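PDB 1RWZ: DNA polymerase sliding clamp from Archaeoglobus fulgidus, which serves as a ring-shaped sliding clamp that encircles DNA and probably tethers the polymerase and other proteins to it during replication. Local coordinates for residues T15-A20 against A232-I237; A25-H28 against G33-S36. One frame throughout, in Å; residues are numbered along the deposited sequence.

Interaction 1 (T15-A20 against A232-I237); sequences TRAIVA and AKVEYI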
ATOM      1  N   THR A  15     -12.537 -18.664  -2.846  1.00 16.22           N
ATOM      2  CA  THR A  15     -11.665 -19.278  -1.850  1.00 17.13           C
ATOM      3  C   THR A  15     -11.607 -18.363  -0.633  1.00 16.89           C
ATOM      4  O   THR A  15     -11.721 -18.818   0.510  1.00 17.69           O
ATOM      5  CB  THR A  15     -10.239 -19.491  -2.421  1.00 17.74           C
ATOM      6  OG1 THR A  15     -10.291 -20.476  -3.461  1.00 19.11           O
ATOM      7  CG2 THR A  15      -9.286 -19.976  -1.332  1.00 18.38           C
ATOM      8  N   ARG A  16     -11.446 -17.068  -0.875  1.00 17.07           N
ATOM      9  CA  ARG A  16     -11.380 -16.103   0.216  1.00 18.32           C
ATOM     10  C   ARG A  16     -12.688 -16.057   1.004  1.00 18.10           C
ATOM     11  O   ARG A  16     -12.675 -15.922   2.230  1.00 18.02           O
ATOM     12  CB  ARG A  16     -11.067 -14.705  -0.316  1.00 19.95           C
ATOM     13  CG  ARG A  16     -10.967 -13.650   0.780  1.00 23.86           C
ATOM     14  CD  ARG A  16     -10.521 -12.307   0.236  1.00 26.86           C
ATOM     15  NE  ARG A  16     -10.391 -11.309   1.295  1.00 31.38           N
ATOM     16  CZ  ARG A  16      -9.976 -10.062   1.097  1.00 33.05           C
ATOM     17  NH1 ARG A  16      -9.651  -9.658  -0.125  1.00 34.46           N
ATOM     18  NH2 ARG A  16      -9.879  -9.219   2.119  1.00 34.60           N
ATOM     19  N   ALA A  17     -13.812 -16.172   0.300  1.00 17.29           N
ATOM     20  CA  ALA A  17     -15.122 -16.129   0.946  1.00 17.53           C
ATOM     21  C   ALA A  17     -15.325 -17.298   1.904  1.00 17.59           C
ATOM     22  O   ALA A  17     -15.920 -17.137   2.969  1.00 17.81           O
ATOM     23  CB  ALA A  17     -16.227 -16.123  -0.108  1.00 17.70           C
ATOM     24  N   ILE A  18     -14.831 -18.471   1.521  1.00 17.35           N
ATOM     25  CA  ILE A  18     -14.980 -19.665   2.346  1.00 18.32           C
ATOM     26  C   ILE A  18     -13.997 -19.704   3.511  1.00 18.94           C
ATOM     27  O   ILE A  18     -14.386 -19.997   4.642  1.00 18.91           O
ATOM     28  CB  ILE A  18     -14.797 -20.951   1.506  1.00 18.47           C
ATOM     29  CG1 ILE A  18     -15.914 -21.051   0.464  1.00 18.28           C
ATOM     30  CG2 ILE A  18     -14.822 -22.183   2.406  1.00 19.12           C
ATOM     31  CD1 ILE A  18     -15.747 -22.204  -0.504  1.00 18.72           C
ATOM     32  N   VAL A  19     -12.731 -19.403   3.239  1.00 18.55           N
ATOM     33  CA  VAL A  19     -11.712 -19.446   4.283  1.00 20.00           C
ATOM     34  C   VAL A  19     -11.966 -18.399   5.367  1.00 20.31           C
ATOM     35  O   VAL A  19     -11.412 -18.476   6.465  1.00 20.59           O
ATOM     36  CB  VAL A  19     -10.283 -19.270   3.685  1.00 19.92           C
ATOM     37  CG1 VAL A  19     -10.031 -17.821   3.328  1.00 19.87           C
ATOM     38  CG2 VAL A  19      -9.239 -19.784   4.673  1.00 21.10           C
ATOM     39  N   ALA A  20     -12.809 -17.420   5.061  1.00 21.00           N
ATOM     40  CA  ALA A  20     -13.135 -16.391   6.036  1.00 21.41           C
ATOM     41  C   ALA A  20     -13.798 -17.043   7.253  1.00 21.82           C
ATOM     42  O   ALA A  20     -13.687 -16.542   8.373  1.00 21.98           O
ATOM     43  CB  ALA A  20     -14.077 -15.361   5.417  1.00 22.20           C
ATOM     44  N   ALA A 232     -20.276 -15.781  -9.592  1.00 13.32           N
ATOM     45  CA  ALA A 232     -20.453 -16.543  -8.367  1.00 14.08           C
ATOM     46  C   ALA A 232     -21.503 -15.981  -7.437  1.00 14.43           C
ATOM     47  O   ALA A 232     -21.690 -14.772  -7.350  1.00 14.21           O
ATOM     48  CB  ALA A 232     -19.121 -16.634  -7.622  1.00 15.00           C
ATOM     49  N   LYS A 233     -22.200 -16.880  -6.755  1.00 14.44           N
ATOM     50  CA  LYS A 233     -23.187 -16.476  -5.775  1.00 14.66           C
ATOM     51  C   LYS A 233     -22.571 -16.882  -4.444  1.00 14.12           C
ATOM     52  O   LYS A 233     -22.229 -18.047  -4.238  1.00 14.28           O
ATOM     53  CB  LYS A 233     -24.518 -17.202  -5.985  1.00 16.49           C
ATOM     54  CG  LYS A 233     -25.550 -16.857  -4.922  1.00 19.57           C
ATOM     55  CD  LYS A 233     -26.952 -17.312  -5.299  1.00 22.57           C
ATOM     56  CE  LYS A 233     -27.526 -16.450  -6.413  1.00 25.46           C
ATOM     57  NZ  LYS A 233     -28.958 -16.770  -6.699  1.00 27.40           N
ATOM     58  N   VAL A 234     -22.386 -15.907  -3.565  1.00 13.37           N
ATOM     59  CA  VAL A 234     -21.817 -16.160  -2.253  1.00 13.62           C
ATOM     60  C   VAL A 234     -22.790 -15.591  -1.240  1.00 13.30           C
ATOM     61  O   VAL A 234     -22.943 -14.376  -1.121  1.00 12.95           O
ATOM     62  CB  VAL A 234     -20.439 -15.483  -2.094  1.00 14.09           C
ATOM     63  CG1 VAL A 234     -19.920 -15.671  -0.674  1.00 15.14           C
ATOM     64  CG2 VAL A 234     -19.459 -16.081  -3.100  1.00 13.99           C
ATOM     65  N   GLU A 235     -23.468 -16.484  -0.534  1.00 13.56           N
ATOM     66  CA  GLU A 235     -24.429 -16.073   0.471  1.00 13.57           C
ATOM     67  C   GLU A 235     -23.872 -16.297   1.864  1.00 13.99           C
ATOM     68  O   GLU A 235     -23.352 -17.375   2.169  1.00 13.95           O
ATOM     69  CB  GLU A 235     -25.735 -16.860   0.327  1.00 15.07           C
ATOM     70  CG  GLU A 235     -26.713 -16.609   1.480  1.00 16.24           C
ATOM     71  CD  GLU A 235     -28.041 -17.334   1.323  1.00 18.39           C
ATOM     72  OE1 GLU A 235     -28.830 -17.335   2.291  1.00 19.93           O
ATOM     73  OE2 GLU A 235     -28.303 -17.897   0.243  1.00 19.16           O
ATOM     74  N   TYR A 236     -23.960 -15.262   2.688  1.00 13.34           N
ATOM     75  CA  TYR A 236     -23.531 -15.337   4.075  1.00 14.00           C
ATOM     76  C   TYR A 236     -24.801 -15.194   4.902  1.00 14.08           C
ATOM     77  O   TYR A 236     -25.675 -14.383   4.581  1.00 14.31           O
ATOM     78  CB  TYR A 236     -22.572 -14.198   4.433  1.00 14.28           C
ATOM     79  CG  TYR A 236     -21.137 -14.392   3.986  1.00 14.79           C
ATOM     80  CD1 TYR A 236     -20.549 -13.523   3.062  1.00 15.88           C
ATOM     81  CD2 TYR A 236     -20.351 -15.409   4.527  1.00 15.11           C
ATOM     82  CE1 TYR A 236     -19.210 -13.663   2.693  1.00 14.47           C
ATOM     83  CE2 TYR A 236     -19.015 -15.559   4.168  1.00 15.33           C
ATOM     84  CZ  TYR A 236     -18.449 -14.682   3.256  1.00 16.14           C
ATOM     85  OH  TYR A 236     -17.116 -14.810   2.932  1.00 16.79           O
ATOM     86  N   ILE A 237     -24.914 -15.997   5.952  1.00 14.14           N
ATOM     87  CA  ILE A 237     -26.068 -15.930   6.840  1.00 13.82           C
ATOM     88  C   ILE A 237     -25.476 -15.641   8.210  1.00 13.82           C
ATOM     89  O   ILE A 237     -24.531 -16.307   8.636  1.00 14.30           O
ATOM     90  CB  ILE A 237     -26.846 -17.261   6.863  1.00 13.92           C
ATOM     91  CG1 ILE A 237     -27.347 -17.581   5.451  1.00 14.66           C
ATOM     92  CG2 ILE A 237     -28.027 -17.158   7.833  1.00 13.42           C
ATOM     93  CD1 ILE A 237     -28.038 -18.920   5.313  1.00 15.66           C
TER
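Y236 reaches from strand 232-238 to the last turns of helix 8-19 and, through its hydroxyl, donates a hydrogen bond to the backbone carbonyl of A17, with OH 2.6 Å from A17 O. The donor lies in the carbonyl plane on a lone pair, bent to 109° at the oxygen, so the phenol meets the carbonyl from its flank while A17 O stays near the plane of the ring at its edge. The hydroxyl oxygen of Y236 also lies close to two methyls, 3.4 Å from A17 CB and 4.0 Å from CB of A20, three residues further along the chain. A17 has a second neighbour in V234, two residues earlier on the strand, whose CG1 comes to 3.8 Å from A17 CB. That methyl stands anti to the backbone N of V234 (chi1 175°), which carries it towards the helix. The small side chain of A17 is consistent with the close approach here, the CA atoms of A17 and V234 being 7.4 Å apart.

Further out, the Y236 ring stacks with F201 and touches V47 and F225, which probably help to position the phenol. Strand 232-238 is itself fixed between 45-52 and 221-227, V234 pairing through its backbone with F225 and E235 with I48. On the helix, I18 packs on V49, while the exposed R16 touches K203 and V204. A helix laid across the inner face of a curved antiparallel sheet is characteristic of the DNA sliding-clamp fold, in which the helices line the central hole of the ring, through which DNA passes.

Interaction 2 (A25-H28 against G33-S36); sequences ARIH and GLHS
H28 and H35 form an antiparallel hydrogen-bonded pair in the beta hairpin of strands 24-30 and 33-39. H28 N donates to H35 O at 2.8 Å, and H35 N returns the bond to H28 O. The two imidazoles run alongside each other off the same face of the hairpin, CD2 of H28 4.0 Å from CD2 of H35, near the plane of the H35 ring and at its edge. Each ring is gripped through both nitrogens by other partners, H28 by T66 and E119, H35 by D50 and R37, which fixes their rotation.

The other face of the hairpin is mainly apolar and turns towards helix 8-19, where I18 touches both A25 and S36. Here the I27 and L34 side chains cross at a slant, with I27 CG2 3.8 Å from L34 CG. This branch of I27 is the one anti to its backbone N; the other branch, CG1, lies beside the backbone N (chi1 -55°) and carries CD1 to S36, 3.6 Å from its CB. The S36 hydroxyl finds its polar partner in the neighbouring strand: OG donates to R26 O at 2.9 Å, approaching from above the carbonyl plane, 35° out of it.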
ATOM      1  N   ALA A  25     -13.087 -27.553   3.975  1.00 22.60           N
ATOM      2  CA  ALA A  25     -14.445 -27.560   3.459  1.00 21.98           C
ATOM      3  C   ALA A  25     -14.682 -28.628   2.411  1.00 21.27           C
ATOM      4  O   ALA A  25     -13.752 -29.073   1.733  1.00 21.64           O
ATOM      5  CB  ALA A  25     -14.783 -26.186   2.880  1.00 21.92           C
ATOM      6  N   ARG A  26     -15.937 -29.051   2.291  1.00 20.33           N
ATOM      7  CA  ARG A  26     -16.313 -30.036   1.291  1.00 20.42           C
ATOM      8  C   ARG A  26     -16.707 -29.252   0.049  1.00 20.10           C
ATOM      9  O   ARG A  26     -17.510 -28.324   0.133  1.00 19.75           O
ATOM     10  CB  ARG A  26     -17.526 -30.857   1.734  1.00 22.49           C
ATOM     11  CG  ARG A  26     -17.276 -31.882   2.827  1.00 25.41           C
ATOM     12  CD  ARG A  26     -18.468 -32.839   2.901  1.00 28.26           C
ATOM     13  NE  ARG A  26     -18.432 -33.704   4.077  1.00 30.26           N
ATOM     14  CZ  ARG A  26     -18.469 -33.256   5.327  1.00 30.86           C
ATOM     15  NH1 ARG A  26     -18.541 -31.954   5.558  1.00 30.62           N
ATOM     16  NH2 ARG A  26     -18.438 -34.108   6.343  1.00 31.49           N
ATOM     17  N   ILE A  27     -16.141 -29.619  -1.092  1.00 19.18           N
ATOM     18  CA  ILE A  27     -16.465 -28.952  -2.348  1.00 19.20           C
ATOM     19  C   ILE A  27     -17.177 -29.961  -3.233  1.00 19.07           C
ATOM     20  O   ILE A  27     -16.636 -31.024  -3.535  1.00 19.58           O
ATOM     21  CB  ILE A  27     -15.201 -28.465  -3.084  1.00 19.17           C
ATOM     22  CG1 ILE A  27     -14.374 -27.564  -2.163  1.00 19.75           C
ATOM     23  CG2 ILE A  27     -15.602 -27.736  -4.362  1.00 19.84           C
ATOM     24  CD1 ILE A  27     -15.115 -26.377  -1.625  1.00 20.71           C
ATOM     25  N   HIS A  28     -18.394 -29.626  -3.642  1.00 19.17           N
ATOM     26  CA  HIS A  28     -19.188 -30.510  -4.478  1.00 19.14           C
ATOM     27  C   HIS A  28     -19.159 -30.080  -5.934  1.00 19.86           C
ATOM     28  O   HIS A  28     -19.465 -28.931  -6.254  1.00 18.96           O
ATOM     29  CB  HIS A  28     -20.649 -30.509  -4.015  1.00 20.64           C
ATOM     30  CG  HIS A  28     -20.833 -30.850  -2.570  1.00 22.22           C
ATOM     31  ND1 HIS A  28     -20.882 -32.148  -2.110  1.00 23.70           N
ATOM     32  CD2 HIS A  28     -20.965 -30.059  -1.479  1.00 22.11           C
ATOM     33  CE1 HIS A  28     -21.034 -32.143  -0.797  1.00 23.24           C
ATOM     34  NE2 HIS A  28     -21.086 -30.888  -0.390  1.00 24.48           N
ATOM     35  N   GLY A  33     -23.021 -27.386 -11.445  1.00 18.64           N
ATOM     36  CA  GLY A  33     -21.925 -26.494 -11.099  1.00 17.47           C
ATOM     37  C   GLY A  33     -21.296 -26.808  -9.753  1.00 17.63           C
ATOM     38  O   GLY A  33     -21.560 -27.857  -9.162  1.00 17.33           O
ATOM     39  N   LEU A  34     -20.464 -25.894  -9.265  1.00 16.41           N
ATOM     40  CA  LEU A  34     -19.786 -26.077  -7.987  1.00 16.25           C
ATOM     41  C   LEU A  34     -20.612 -25.546  -6.821  1.00 16.45           C
ATOM     42  O   LEU A  34     -21.228 -24.483  -6.909  1.00 16.01           O
ATOM     43  CB  LEU A  34     -18.418 -25.381  -8.029  1.00 16.14           C
ATOM     44  CG  LEU A  34     -17.501 -25.450  -6.801  1.00 16.79           C
ATOM     45  CD1 LEU A  34     -16.063 -25.220  -7.242  1.00 17.05           C
ATOM     46  CD2 LEU A  34     -17.918 -24.414  -5.763  1.00 16.24           C
ATOM     47  N   HIS A  35     -20.627 -26.302  -5.726  1.00 16.54           N
ATOM     48  CA  HIS A  35     -21.362 -25.912  -4.531  1.00 17.07           C
ATOM     49  C   HIS A  35     -20.541 -26.213  -3.283  1.00 16.93           C
ATOM     50  O   HIS A  35     -19.857 -27.232  -3.222  1.00 17.75           O
ATOM     51  CB  HIS A  35     -22.686 -26.676  -4.442  1.00 17.85           C
ATOM     52  CG  HIS A  35     -23.464 -26.384  -3.196  1.00 19.26           C
ATOM     53  ND1 HIS A  35     -24.181 -25.219  -3.019  1.00 19.44           N
ATOM     54  CD2 HIS A  35     -23.599 -27.085  -2.044  1.00 20.18           C
ATOM     55  CE1 HIS A  35     -24.723 -25.215  -1.814  1.00 19.88           C
ATOM     56  NE2 HIS A  35     -24.384 -26.334  -1.202  1.00 20.52           N
ATOM     57  N   SER A  36     -20.604 -25.322  -2.300  1.00 16.86           N
ATOM     58  CA  SER A  36     -19.894 -25.521  -1.038  1.00 17.62           C
ATOM     59  C   SER A  36     -20.565 -24.698   0.054  1.00 18.44           C
ATOM     60  O   SER A  36     -20.925 -23.543  -0.161  1.00 18.27           O
ATOM     61  CB  SER A  36     -18.424 -25.111  -1.161  1.00 17.83           C
ATOM     62  OG  SER A  36     -17.709 -25.432   0.027  1.00 18.44           O
TER

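In the fold
From the N terminus, helix 8-19 supplies the first half of interaction 1, and after a short connection the chain enters strand 24-30. Interaction 2 closes at once, through a short hairpin turn, whereas interaction 1 waits more than 200 residues, until strand 232-238 returns near the C terminus. The hairpin thus falls wholly within the longer loop, and the two contacts do not cross. Both reach the same sheet, in which strand 45-52 separates the hairpin from 232-238, so the wide closure joins the N-terminal and C-terminal domains while the local one builds the N-terminal part. I18, on the helical segment of interaction 1, lies on the hairpin side of the helix, so the two contacts are neighbours.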